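Local coordinates for protein uncharacterized aldehyde dehydrogenase AldY (Bacillus subtilis, PDB 4DNG) that probably oxidises aldehydes to carboxylates using NAD(+) and may help protect the cell against stress caused by ethanol and related compounds, at residues Q73-Y78 against A110-A115; F155-S160 against T188-A193; D348-A353 against S375-T380; E336-I341 against L382-A387. All coordinates share one frame; numbering follows the deposited sequence.

Contact 1 (Q73-Y78 against A110-A115)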
loop_
_atom_site.group_PDB
_atom_site.type_symbol
_atom_site.label_atom_id
_atom_site.label_comp_id
_atom_site.label_asym_id
_atom_site.label_seq_id
_atom_site.Cartn_x
_atom_site.Cartn_y
_atom_site.Cartn_z
ATOM N N GLN A 73 9.982 27.611 -1.700
ATOM C CA GLN A 73 9.906 28.872 -2.420
ATOM C C GLN A 73 11.237 29.163 -3.093
ATOM O O GLN A 73 11.281 29.350 -4.308
ATOM C CB GLN A 73 9.502 30.022 -1.493
ATOM C CG GLN A 73 8.003 30.257 -1.390
ATOM C CD GLN A 73 7.480 31.220 -2.441
ATOM O OE1 GLN A 73 7.264 30.853 -3.600
ATOM N NE2 GLN A 73 7.259 32.466 -2.032
ATOM N N LYS A 74 12.325 29.165 -2.319
ATOM C CA LYS A 74 13.643 29.453 -2.888
ATOM C C LYS A 74 14.002 28.416 -3.949
ATOM O O LYS A 74 14.549 28.769 -4.989
ATOM C CB LYS A 74 14.704 29.554 -1.802
ATOM C CG LYS A 74 14.420 30.659 -0.784
ATOM C CD LYS A 74 15.676 31.122 -0.075
ATOM C CE LYS A 74 15.365 32.221 0.933
ATOM N NZ LYS A 74 14.875 31.690 2.239
ATOM N N ALA A 75 13.638 27.151 -3.698
ATOM C CA ALA A 75 13.783 26.073 -4.680
ATOM C C ALA A 75 13.010 26.358 -5.991
ATOM O O ALA A 75 13.624 26.445 -7.053
ATOM C CB ALA A 75 13.387 24.727 -4.079
ATOM N N ARG A 76 11.689 26.539 -5.919
ATOM C CA ARG A 76 10.931 26.925 -7.107
ATOM C C ARG A 76 11.482 28.206 -7.727
ATOM O O ARG A 76 11.456 28.371 -8.946
ATOM C CB ARG A 76 9.423 27.047 -6.818
ATOM C CG ARG A 76 8.934 28.407 -6.339
ATOM C CD ARG A 76 8.540 29.315 -7.490
ATOM N NE ARG A 76 7.206 29.019 -8.010
ATOM C CZ ARG A 76 6.668 29.625 -9.068
ATOM N NH1 ARG A 76 5.440 29.311 -9.463
ATOM N NH2 ARG A 76 7.356 30.549 -9.731
ATOM N N GLY A 77 11.978 29.103 -6.875
ATOM C CA GLY A 77 12.555 30.368 -7.324
ATOM C C GLY A 77 13.813 30.159 -8.140
ATOM O O GLY A 77 13.971 30.762 -9.201
ATOM N N TYR A 78 14.703 29.296 -7.646
ATOM C CA TYR A 78 15.906 28.924 -8.388
ATOM C C TYR A 78 15.567 28.396 -9.794
ATOM O O TYR A 78 16.234 28.745 -10.780
ATOM C CB TYR A 78 16.744 27.886 -7.614
ATOM C CG TYR A 78 18.035 27.502 -8.304
ATOM C CD1 TYR A 78 18.074 26.470 -9.259
ATOM C CD2 TYR A 78 19.214 28.185 -8.024
ATOM C CE1 TYR A 78 19.263 26.140 -9.908
ATOM C CE2 TYR A 78 20.407 27.856 -8.648
ATOM C CZ TYR A 78 20.434 26.841 -9.583
ATOM O OH TYR A 78 21.637 26.551 -10.181
ATOM N N ALA A 110 5.092 23.707 -11.019
ATOM C CA ALA A 110 3.737 23.467 -10.526
ATOM C C ALA A 110 3.751 22.553 -9.286
ATOM O O ALA A 110 3.180 22.901 -8.248
ATOM C CB ALA A 110 2.840 22.908 -11.623
ATOM N N ILE A 111 4.448 21.426 -9.379
ATOM C CA ILE A 111 4.592 20.509 -8.239
ATOM C C ILE A 111 5.134 21.202 -6.973
ATOM O O ILE A 111 4.622 20.979 -5.873
ATOM C CB ILE A 111 5.453 19.297 -8.613
ATOM C CG1 ILE A 111 4.690 18.387 -9.568
ATOM C CG2 ILE A 111 5.868 18.511 -7.385
ATOM C CD1 ILE A 111 5.589 17.532 -10.436
ATOM N N LEU A 112 6.153 22.051 -7.122
ATOM C CA LEU A 112 6.657 22.797 -5.966
ATOM C C LEU A 112 5.629 23.799 -5.418
ATOM O O LEU A 112 5.493 23.950 -4.206
ATOM C CB LEU A 112 7.997 23.479 -6.263
ATOM C CG LEU A 112 9.245 22.607 -6.143
ATOM C CD1 LEU A 112 10.432 23.295 -6.793
ATOM C CD2 LEU A 112 9.550 22.279 -4.685
ATOM N N ASP A 113 4.905 24.468 -6.313
ATOM C CA ASP A 113 3.815 25.369 -5.916
ATOM C C ASP A 113 2.761 24.610 -5.109
ATOM O O ASP A 113 2.207 25.136 -4.155
ATOM C CB ASP A 113 3.157 26.000 -7.151
ATOM C CG ASP A 113 4.027 27.072 -7.820
ATOM O OD1 ASP A 113 5.003 27.545 -7.192
ATOM O OD2 ASP A 113 3.730 27.443 -8.989
ATOM N N GLU A 114 2.504 23.360 -5.489
ATOM C CA GLU A 114 1.442 22.573 -4.880
ATOM C C GLU A 114 1.862 22.128 -3.491
ATOM O O GLU A 114 1.081 22.238 -2.545
ATOM C CB GLU A 114 1.030 21.412 -5.786
ATOM C CG GLU A 114 -0.149 20.576 -5.289
ATOM C CD GLU A 114 -1.473 21.333 -5.205
ATOM O OE1 GLU A 114 -1.746 22.211 -6.060
ATOM O OE2 GLU A 114 -2.261 21.037 -4.276
ATOM N N ALA A 115 3.118 21.705 -3.358
ATOM C CA ALA A 115 3.684 21.298 -2.065
ATOM C C ALA A 115 3.497 22.319 -0.940
ATOM O O ALA A 115 3.155 21.958 0.192
ATOM C CB ALA A 115 5.152 20.948 -2.217
#
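Two flat groups meet edge to edge where Arg-76 takes hold of Asp-113: the carboxylate lies at the edge of the guanidinium, their planes only 18° apart. The grip is side-on and bidentate. Arg-76 NE donates to Asp-113 OD1 at 2.8 Å, and Arg-76 NH1 donates to Asp-113 OD2 at 2.6 Å. Each oxygen uses its syn lone pair and lies close to the guanidinium plane, although both N-H bonds bend noticeably from straight. Two bonds to two oxygens fix the rotation of the carboxylate as well as its position. The arginine chain is bent to make this grip: its CG stands between the backbone N and the carbonyl carbon (chi1 89°), a crowded position within a helix, and further bends at chi2 and chi3 turn the guanidinium toward the facing helix. Beneath the salt bridge the interface is apolar. Leu-112 CD1 lies 3.6 Å from Arg-76 N, and the CB atoms of Arg-76 and Leu-112 are 3.9 Å apart. Ala-75 CB, 4.3 Å from Leu-112 CD1, is small enough for the leucine branch to lie against this turn of the helix. A branched aliphatic residue therefore fills the buried side, while the ion pair occupies the partly exposed one. Leu-112 also reaches Ala-165 and Phe-194. The pattern, apolar inside and charged at the margin, is that of an antiparallel helix pair: segments 73-78 and 110-115, from helices 65-81 and 98-118, run at 165° to each other, packed against helices 156-169 and 183-196 in what is, by family resemblance, the NAD-binding domain.

Contact 2 (F155-S160 against T188-A193); sequences FPMNLS and TIIAKA
Met-157 and Ile-190 run alongside each other head to tail, with Ile-190 CD1 4.1 Å from Met-157 CG. That same methyl rests against Ser-160 CB (3.9 Å) and against the backbone, 3.9 Å from Met-157 O, so a single isoleucine branch touches two residues one helical turn apart. Farther along, Met-157 CE meets Ile-189 CG2 at 3.8 Å, one side chain lying roughly perpendicular to the other. Met-157 gets there because its CG lies anti to the backbone N (chi1 176°) and the chain stays extended until a bend at chi3 turns the methyl. The axes of helical segments 156-160 and 188-193 come no closer than 10.8 Å, and a long, unbranched, flexible thioether can span that distance. In the next shell, Ile-86 and Ile-90 of helix 83-94 also pack on Met-157, and Glu-104 accepts the backbone N-H groups of Met-157 and Asn-158. The Ser-160 hydroxyl turns to polar partners, Ser-151 and His-176 among them. Helix 156-169 makes the beta-alpha-beta crossover from strand 135-150 to 173-177, and helix 183-196 follows 173-177, as in Rossmann-like folds. Across the interface the chemistry is van der Waals contact between buried aliphatic groups, so cohesion depends on complementary shape rather than on directed bonds.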
loop_
_atom_site.group_PDB
_atom_site.type_symbol
_atom_site.label_atom_id
_atom_site.label_comp_id
_atom_site.label_asym_id
_atom_site.label_seq_id
_atom_site.Cartn_x
_atom_site.Cartn_y
_atom_site.Cartn_z
ATOM N N PHE A 155 11.063 12.084 -18.945
ATOM C CA PHE A 155 10.513 13.009 -17.941
ATOM C C PHE A 155 11.215 12.923 -16.597
ATOM O O PHE A 155 10.561 12.936 -15.548
ATOM C CB PHE A 155 8.991 12.847 -17.785
ATOM C CG PHE A 155 8.230 13.007 -19.076
ATOM C CD1 PHE A 155 8.071 14.274 -19.655
ATOM C CD2 PHE A 155 7.678 11.892 -19.719
ATOM C CE1 PHE A 155 7.377 14.424 -20.844
ATOM C CE2 PHE A 155 6.982 12.036 -20.909
ATOM C CZ PHE A 155 6.832 13.305 -21.470
ATOM N N PRO A 156 12.559 12.881 -16.614
ATOM C CA PRO A 156 13.347 12.711 -15.375
ATOM C C PRO A 156 13.062 13.762 -14.294
ATOM O O PRO A 156 12.940 13.412 -13.130
ATOM C CB PRO A 156 14.798 12.869 -15.867
ATOM C CG PRO A 156 14.677 13.662 -17.137
ATOM C CD PRO A 156 13.442 13.085 -17.776
ATOM N N MET A 157 12.965 15.038 -14.663
ATOM C CA MET A 157 12.895 16.096 -13.664
ATOM C C MET A 157 11.509 16.172 -13.016
ATOM O O MET A 157 11.367 16.257 -11.785
ATOM C CB MET A 157 13.275 17.441 -14.269
ATOM C CG MET A 157 13.102 18.566 -13.268
ATOM S SD MET A 157 13.694 20.177 -13.776
ATOM C CE MET A 157 15.462 19.912 -13.939
ATOM N N ASN A 158 10.491 16.130 -13.861
ATOM C CA ASN A 158 9.127 16.131 -13.409
ATOM C C ASN A 158 8.864 14.977 -12.424
ATOM O O ASN A 158 8.365 15.207 -11.314
ATOM C CB ASN A 158 8.225 16.067 -14.644
ATOM C CG ASN A 158 6.778 15.838 -14.309
ATOM O OD1 ASN A 158 6.151 16.646 -13.631
ATOM N ND2 ASN A 158 6.227 14.735 -14.804
ATOM N N LEU A 159 9.228 13.753 -12.814
ATOM C CA LEU A 159 8.938 12.562 -12.010
ATOM C C LEU A 159 9.733 12.506 -10.712
ATOM O O LEU A 159 9.187 12.153 -9.686
ATOM C CB LEU A 159 9.153 11.262 -12.823
ATOM C CG LEU A 159 8.175 10.996 -13.982
ATOM C CD1 LEU A 159 8.454 9.667 -14.672
ATOM C CD2 LEU A 159 6.713 11.061 -13.542
ATOM N N SER A 160 11.023 12.829 -10.776
ATOM C CA SER A 160 11.836 13.009 -9.595
ATOM C C SER A 160 11.163 13.989 -8.613
ATOM O O SER A 160 10.947 13.661 -7.437
ATOM C CB SER A 160 13.243 13.504 -9.989
ATOM O OG SER A 160 13.926 12.530 -10.778
ATOM N N THR A 188 20.851 16.302 -10.365
ATOM C CA THR A 188 21.807 17.301 -9.849
ATOM C C THR A 188 21.257 18.731 -9.810
ATOM O O THR A 188 21.521 19.476 -8.855
ATOM C CB THR A 188 23.161 17.272 -10.583
ATOM O OG1 THR A 188 22.947 17.408 -11.993
ATOM C CG2 THR A 188 23.886 15.968 -10.307
ATOM N N ILE A 189 20.496 19.102 -10.842
ATOM C CA ILE A 189 19.880 20.423 -10.911
ATOM C C ILE A 189 18.930 20.601 -9.726
ATOM O O ILE A 189 18.919 21.663 -9.075
ATOM C CB ILE A 189 19.146 20.650 -12.249
ATOM C CG1 ILE A 189 20.148 20.825 -13.375
ATOM C CG2 ILE A 189 18.256 21.884 -12.193
ATOM C CD1 ILE A 189 19.505 20.721 -14.743
ATOM N N ILE A 190 18.167 19.549 -9.434
ATOM C CA ILE A 190 17.231 19.548 -8.321
ATOM C C ILE A 190 18.011 19.715 -7.013
ATOM O O ILE A 190 17.661 20.565 -6.186
ATOM C CB ILE A 190 16.365 18.276 -8.306
ATOM C CG1 ILE A 190 15.227 18.427 -9.297
ATOM C CG2 ILE A 190 15.776 18.042 -6.922
ATOM C CD1 ILE A 190 14.605 17.117 -9.734
ATOM N N ALA A 191 19.074 18.929 -6.843
ATOM C CA ALA A 191 19.963 19.102 -5.674
ATOM C C ALA A 191 20.508 20.526 -5.575
ATOM O O ALA A 191 20.506 21.136 -4.495
ATOM C CB ALA A 191 21.096 18.096 -5.690
ATOM N N LYS A 192 20.937 21.080 -6.698
ATOM C CA LYS A 192 21.430 22.461 -6.678
ATOM C C LYS A 192 20.350 23.453 -6.191
ATOM O O LYS A 192 20.627 24.386 -5.436
ATOM C CB LYS A 192 21.980 22.857 -8.053
ATOM C CG LYS A 192 22.614 24.236 -8.098
ATOM C CD LYS A 192 24.090 24.257 -7.733
ATOM C CE LYS A 192 24.578 25.693 -7.494
ATOM N NZ LYS A 192 24.328 26.675 -8.601
ATOM N N ALA A 193 19.117 23.227 -6.631
ATOM C CA ALA A 193 17.998 24.077 -6.260
ATOM C C ALA A 193 17.744 24.055 -4.762
ATOM O O ALA A 193 17.510 25.102 -4.161
ATOM C CB ALA A 193 16.752 23.638 -7.012
#

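Contact 3 (D348-A353 against S375-T380); sequences DGIELA and SKIAQT
Ile-350 directs its CG1 beside the backbone N and opposite the carbonyl carbon (chi1 -70°), which carries the branch toward Ile-377; there Ile-350 CG1 comes within 4.3 Å of Ile-377 CD1. Lys-376, by contrast, is extended beyond CG and lies roughly perpendicular to the side chain of Asp-348. Here the aliphatic part makes the approach: Lys-376 CD is 4.0 Å from Asp-348 OD2. The charged ends stay apart, with Lys-376 NZ 4.6 Å from Asp-348 OD2, so any attraction between them is probably a general electrostatic one, well suited to exposed residues bordering an apolar patch. Gly-349 sets up the geometry on one side. It ends helix 332-347 in a Schellman motif, its positive phi of 104° being easily adopted without a side chain, and the chain then heads toward strand 351-354. On the other side Ser-375 occupies the N-cap position of the short helix 376-379, although its side chain makes no capping bond. The contact thus joins a helix-to-strand turn to a single-turn helix at the outer margin of the catalytic domain, beside its mixed sheet. Ile-377 is the buried member of the group, and a branched apolar residue fits there because Ala-345 of helix 332-347 and Thr-388 of strand 386-392 also press on it. Ile-350 packs in addition on Phe-368 of strand 362-369, and its CD1 lies 4.4 Å from Ser-375 OG, whose hydroxyl makes a weak hydrogen bond with Asp-372 O.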
loop_
_atom_site.group_PDB
_atom_site.type_symbol
_atom_site.label_atom_id
_atom_site.label_comp_id
_atom_site.label_asym_id
_atom_site.label_seq_id
_atom_site.Cartn_x
_atom_site.Cartn_y
_atom_site.Cartn_z
ATOM N N ASP A 348 3.505 -9.209 -39.694
ATOM C CA ASP A 348 2.171 -9.515 -39.155
ATOM C C ASP A 348 0.991 -9.113 -40.040
ATOM O O ASP A 348 -0.143 -9.503 -39.757
ATOM C CB ASP A 348 1.991 -8.837 -37.797
ATOM C CG ASP A 348 2.384 -9.727 -36.639
ATOM O OD1 ASP A 348 3.119 -10.713 -36.857
ATOM O OD2 ASP A 348 1.952 -9.431 -35.502
ATOM N N GLY A 349 1.254 -8.311 -41.073
ATOM C CA GLY A 349 0.218 -7.869 -42.008
ATOM C C GLY A 349 -0.291 -6.443 -41.860
ATOM O O GLY A 349 -0.817 -5.875 -42.820
ATOM N N ILE A 350 -0.142 -5.859 -40.670
ATOM C CA ILE A 350 -0.738 -4.551 -40.355
ATOM C C ILE A 350 -0.302 -3.454 -41.323
ATOM O O ILE A 350 0.880 -3.292 -41.580
ATOM C CB ILE A 350 -0.448 -4.112 -38.905
ATOM C CG1 ILE A 350 -1.225 -4.985 -37.908
ATOM C CG2 ILE A 350 -0.827 -2.651 -38.695
ATOM C CD1 ILE A 350 -0.439 -6.147 -37.340
ATOM N N GLU A 351 -1.270 -2.720 -41.869
ATOM C CA GLU A 351 -0.980 -1.612 -42.774
ATOM C C GLU A 351 -0.153 -0.526 -42.085
ATOM O O GLU A 351 -0.220 -0.342 -40.874
ATOM C CB GLU A 351 -2.277 -1.017 -43.345
ATOM C CG GLU A 351 -2.059 0.042 -44.424
ATOM C CD GLU A 351 -3.336 0.694 -44.924
ATOM O OE1 GLU A 351 -4.422 0.431 -44.363
ATOM O OE2 GLU A 351 -3.250 1.482 -45.890
ATOM N N LEU A 352 0.633 0.181 -42.878
ATOM C CA LEU A 352 1.393 1.307 -42.398
ATOM C C LEU A 352 0.987 2.486 -43.261
ATOM O O LEU A 352 1.438 2.613 -44.397
ATOM C CB LEU A 352 2.896 1.029 -42.525
ATOM C CG LEU A 352 3.907 2.033 -41.970
ATOM C CD1 LEU A 352 3.736 2.218 -40.468
ATOM C CD2 LEU A 352 5.312 1.553 -42.271
ATOM N N ALA A 353 0.103 3.323 -42.724
ATOM C CA ALA A 353 -0.348 4.516 -43.435
ATOM C C ALA A 353 0.793 5.513 -43.606
ATOM O O ALA A 353 0.999 6.045 -44.700
ATOM C CB ALA A 353 -1.527 5.159 -42.725
ATOM N N SER A 375 -3.127 -6.920 -30.591
ATOM C CA SER A 375 -1.959 -7.016 -31.459
ATOM C C SER A 375 -0.691 -6.760 -30.687
ATOM O O SER A 375 -0.722 -6.158 -29.614
ATOM C CB SER A 375 -2.051 -6.013 -32.610
ATOM O OG SER A 375 -2.815 -6.532 -33.679
ATOM N N LYS A 376 0.429 -7.203 -31.250
ATOM C CA LYS A 376 1.726 -6.954 -30.645
ATOM C C LYS A 376 2.014 -5.459 -30.551
ATOM O O LYS A 376 2.331 -4.961 -29.469
ATOM C CB LYS A 376 2.827 -7.714 -31.384
ATOM C CG LYS A 376 2.977 -9.143 -30.887
ATOM C CD LYS A 376 3.651 -10.046 -31.908
ATOM C CE LYS A 376 3.647 -11.496 -31.446
ATOM N NZ LYS A 376 3.862 -12.454 -32.570
ATOM N N ILE A 377 1.872 -4.741 -31.665
ATOM C CA ILE A 377 2.124 -3.288 -31.675
ATOM C C ILE A 377 1.128 -2.495 -30.824
ATOM O O ILE A 377 1.469 -1.441 -30.286
ATOM C CB ILE A 377 2.177 -2.688 -33.101
ATOM C CG1 ILE A 377 1.429 -3.569 -34.098
ATOM C CG2 ILE A 377 3.613 -2.475 -33.552
ATOM C CD1 ILE A 377 -0.051 -3.270 -34.184
ATOM N N ALA A 378 -0.096 -3.005 -30.708
ATOM C CA ALA A 378 -1.114 -2.376 -29.867
ATOM C C ALA A 378 -0.815 -2.560 -28.376
ATOM O O ALA A 378 -0.882 -1.598 -27.610
ATOM C CB ALA A 378 -2.502 -2.905 -30.210
ATOM N N GLN A 379 -0.472 -3.787 -27.978
ATOM C CA GLN A 379 -0.306 -4.134 -26.556
ATOM C C GLN A 379 1.045 -3.729 -25.928
ATOM O O GLN A 379 1.197 -3.749 -24.702
ATOM C CB GLN A 379 -0.565 -5.634 -26.331
ATOM C CG GLN A 379 -1.913 -6.154 -26.817
ATOM C CD GLN A 379 -3.094 -5.713 -25.964
ATOM O OE1 GLN A 379 -2.978 -4.836 -25.100
ATOM N NE2 GLN A 379 -4.248 -6.324 -26.212
ATOM N N THR A 380 1.964 -3.269 -26.752
ATOM C CA THR A 380 3.316 -3.031 -26.313
ATOM C C THR A 380 3.643 -1.593 -25.937
ATOM O O THR A 380 3.344 -0.671 -26.669
ATOM C CB THR A 380 4.274 -3.486 -27.407
ATOM O OG1 THR A 380 3.966 -4.841 -27.753
ATOM C CG2 THR A 380 5.699 -3.393 -26.927
#

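Contact 4 (E336-I341 against L382-A387)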
loop_
_atom_site.group_PDB
_atom_site.type_symbol
_atom_site.label_atom_id
_atom_site.label_comp_id
_atom_site.label_asym_id
_atom_site.label_seq_id
_atom_site.Cartn_x
_atom_site.Cartn_y
_atom_site.Cartn_z
ATOM N N GLU A 336 16.763 0.184 -31.862
ATOM C CA GLU A 336 16.731 -1.224 -32.289
ATOM C C GLU A 336 15.426 -1.874 -31.811
ATOM O O GLU A 336 14.781 -2.616 -32.554
ATOM C CB GLU A 336 17.959 -2.012 -31.779
ATOM C CG GLU A 336 19.318 -1.335 -31.959
ATOM C CD GLU A 336 20.018 -1.636 -33.278
ATOM O OE1 GLU A 336 19.440 -2.329 -34.148
ATOM O OE2 GLU A 336 21.173 -1.176 -33.444
ATOM N N LYS A 337 15.034 -1.559 -30.577
ATOM C CA LYS A 337 13.793 -2.057 -29.994
ATOM C C LYS A 337 12.572 -1.575 -30.749
ATOM O O LYS A 337 11.621 -2.324 -30.942
ATOM C CB LYS A 337 13.685 -1.661 -28.519
ATOM C CG LYS A 337 14.405 -2.604 -27.578
ATOM C CD LYS A 337 13.914 -2.438 -26.154
ATOM C CE LYS A 337 14.537 -3.479 -25.241
ATOM N NZ LYS A 337 13.693 -3.690 -24.031
ATOM N N ALA A 338 12.603 -0.323 -31.182
ATOM C CA ALA A 338 11.499 0.252 -31.931
ATOM C C ALA A 338 11.400 -0.400 -33.301
ATOM O O ALA A 338 10.338 -0.873 -33.702
ATOM C CB ALA A 338 11.695 1.748 -32.080
ATOM N N LEU A 339 12.524 -0.422 -34.010
ATOM C CA LEU A 339 12.581 -0.972 -35.340
ATOM C C LEU A 339 12.186 -2.444 -35.394
ATOM O O LEU A 339 11.454 -2.841 -36.295
ATOM C CB LEU A 339 13.963 -0.771 -35.930
ATOM C CG LEU A 339 14.254 0.662 -36.382
ATOM C CD1 LEU A 339 15.699 0.764 -36.854
ATOM C CD2 LEU A 339 13.291 1.133 -37.467
ATOM N N GLU A 340 12.646 -3.240 -34.431
ATOM C CA GLU A 340 12.293 -4.664 -34.402
ATOM C C GLU A 340 10.777 -4.843 -34.215
ATOM O O GLU A 340 10.183 -5.741 -34.809
ATOM C CB GLU A 340 13.108 -5.436 -33.346
ATOM C CG GLU A 340 12.310 -5.958 -32.153
ATOM C CD GLU A 340 13.174 -6.474 -31.012
ATOM O OE1 GLU A 340 14.372 -6.764 -31.232
ATOM O OE2 GLU A 340 12.646 -6.592 -29.884
ATOM N N ILE A 341 10.171 -3.974 -33.404
ATOM C CA ILE A 341 8.714 -3.933 -33.218
ATOM C C ILE A 341 7.995 -3.580 -34.523
ATOM O O ILE A 341 6.929 -4.112 -34.831
ATOM C CB ILE A 341 8.325 -2.929 -32.099
ATOM C CG1 ILE A 341 8.696 -3.473 -30.713
ATOM C CG2 ILE A 341 6.847 -2.568 -32.140
ATOM C CD1 ILE A 341 8.381 -4.942 -30.477
ATOM N N LEU A 382 6.165 1.357 -25.665
ATOM C CA LEU A 382 7.303 1.680 -26.503
ATOM C C LEU A 382 8.017 2.949 -26.154
ATOM O O LEU A 382 9.215 2.998 -26.069
ATOM C CB LEU A 382 6.873 1.735 -27.953
ATOM C CG LEU A 382 5.409 1.356 -28.122
ATOM C CD1 LEU A 382 4.896 1.801 -29.477
ATOM C CD2 LEU A 382 5.210 -0.137 -27.896
ATOM N N PHE A 383 7.276 4.014 -26.006
ATOM C CA PHE A 383 7.933 5.282 -25.964
ATOM C C PHE A 383 8.822 5.479 -27.170
ATOM O O PHE A 383 10.016 5.641 -27.043
ATOM C CB PHE A 383 8.707 5.482 -24.681
ATOM C CG PHE A 383 8.470 6.821 -24.084
ATOM C CD1 PHE A 383 7.402 7.033 -23.254
ATOM C CD2 PHE A 383 9.262 7.880 -24.418
ATOM C CE1 PHE A 383 7.149 8.272 -22.727
ATOM C CE2 PHE A 383 9.017 9.127 -23.897
ATOM C CZ PHE A 383 7.960 9.322 -23.046
ATOM N N ALA A 384 8.217 5.374 -28.340
ATOM C CA ALA A 384 8.809 5.735 -29.611
ATOM C C ALA A 384 7.736 6.465 -30.376
ATOM O O ALA A 384 6.579 6.314 -30.053
ATOM C CB ALA A 384 9.215 4.491 -30.351
ATOM N N PRO A 385 8.080 7.271 -31.371
ATOM C CA PRO A 385 7.007 7.929 -32.129
ATOM C C PRO A 385 6.279 6.963 -33.069
ATOM O O PRO A 385 6.319 7.110 -34.289
ATOM C CB PRO A 385 7.723 9.062 -32.873
ATOM C CG PRO A 385 9.178 8.702 -32.872
ATOM C CD PRO A 385 9.427 7.600 -31.880
ATOM N N ILE A 386 5.618 5.977 -32.472
ATOM C CA ILE A 386 4.807 5.012 -33.193
ATOM C C ILE A 386 3.380 5.099 -32.679
ATOM O O ILE A 386 3.131 5.018 -31.475
ATOM C CB ILE A 386 5.354 3.570 -33.046
ATOM C CG1 ILE A 386 6.728 3.454 -33.713
ATOM C CG2 ILE A 386 4.420 2.548 -33.697
ATOM C CD1 ILE A 386 7.614 2.409 -33.060
ATOM N N ALA A 387 2.450 5.297 -33.604
ATOM C CA ALA A 387 1.024 5.347 -33.285
ATOM C C ALA A 387 0.327 4.146 -33.904
ATOM O O ALA A 387 0.738 3.661 -34.960
ATOM C CB ALA A 387 0.392 6.645 -33.780
#
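A helix-on-sheet packing, centred on Ala-338 against Ala-384 and Ile-386, lays helix 332-347 over the entry to strand 386-392 in the catalytic domain. The closest approach is methyl to methyl, Ala-338 CB to Ala-384 CB at 4.1 Å. Ala-338 CB also lies 4.2 Å from Ile-386 CD1, so one small methyl contacts two residues that flank a turn. Alanine suits both positions, since with the CA atoms of Ala-338 and Ala-384 only 6.5 Å apart the two methyls already meet. Ile-386 makes up the greater reach from the strand. Its CG1 lies opposite the carbonyl carbon (chi1 -65°), and the extended step that follows carries CD1 out toward the helix. Between the two residues Pro-385 forms the centre of an inverse gamma turn, with Ile-386 N bonded to Ala-384 O at 2.6 Å. Proline is a natural choice at such a centre, since its ring already restricts phi and its nitrogen has no hydrogen to satisfy. The turn puts Ala-384 and Ile-386 on the face met by the helix. Ile-341, one turn on from Ala-338, and Leu-382 flank the touching methyls and are partly covered, though neither makes a close contact. The carbonyl oxygens of Ala-384 and Ile-386 both accept hydrogen bonds from Lys-279, which ties the turn down. Beyond it, Ala-387 pairs with Tyr-366 and Phe-368 of the parallel strand 362-369, and Leu-363 of that strand packs on Ala-338, placing the helix across both strands.

In the fold
By the usual division of the aldehyde dehydrogenase fold, contacts 1 and 2 belong to the helical layers of the cofactor-binding domain, contacts 3 and 4 to the catalytic domain. Contacts 2 and 4 are buried and wholly apolar across their interfaces; contact 1 is partly buried and adds a salt bridge, whereas contact 3, at the surface, brings opposite charges near without pairing them. Contacts 1 and 2 touch through Tyr-78 and Lys-192, a probable hydrogen bond between their helices. Contacts 3 and 4 reach the same sheet: contact 4 uses helix 332-347 itself, contact 3 the turn that follows it, and they meet where Ile-377 packs on Ile-341. Phe-155 packs against Phe-383 between contacts 2 and 4, probably at the domain junction.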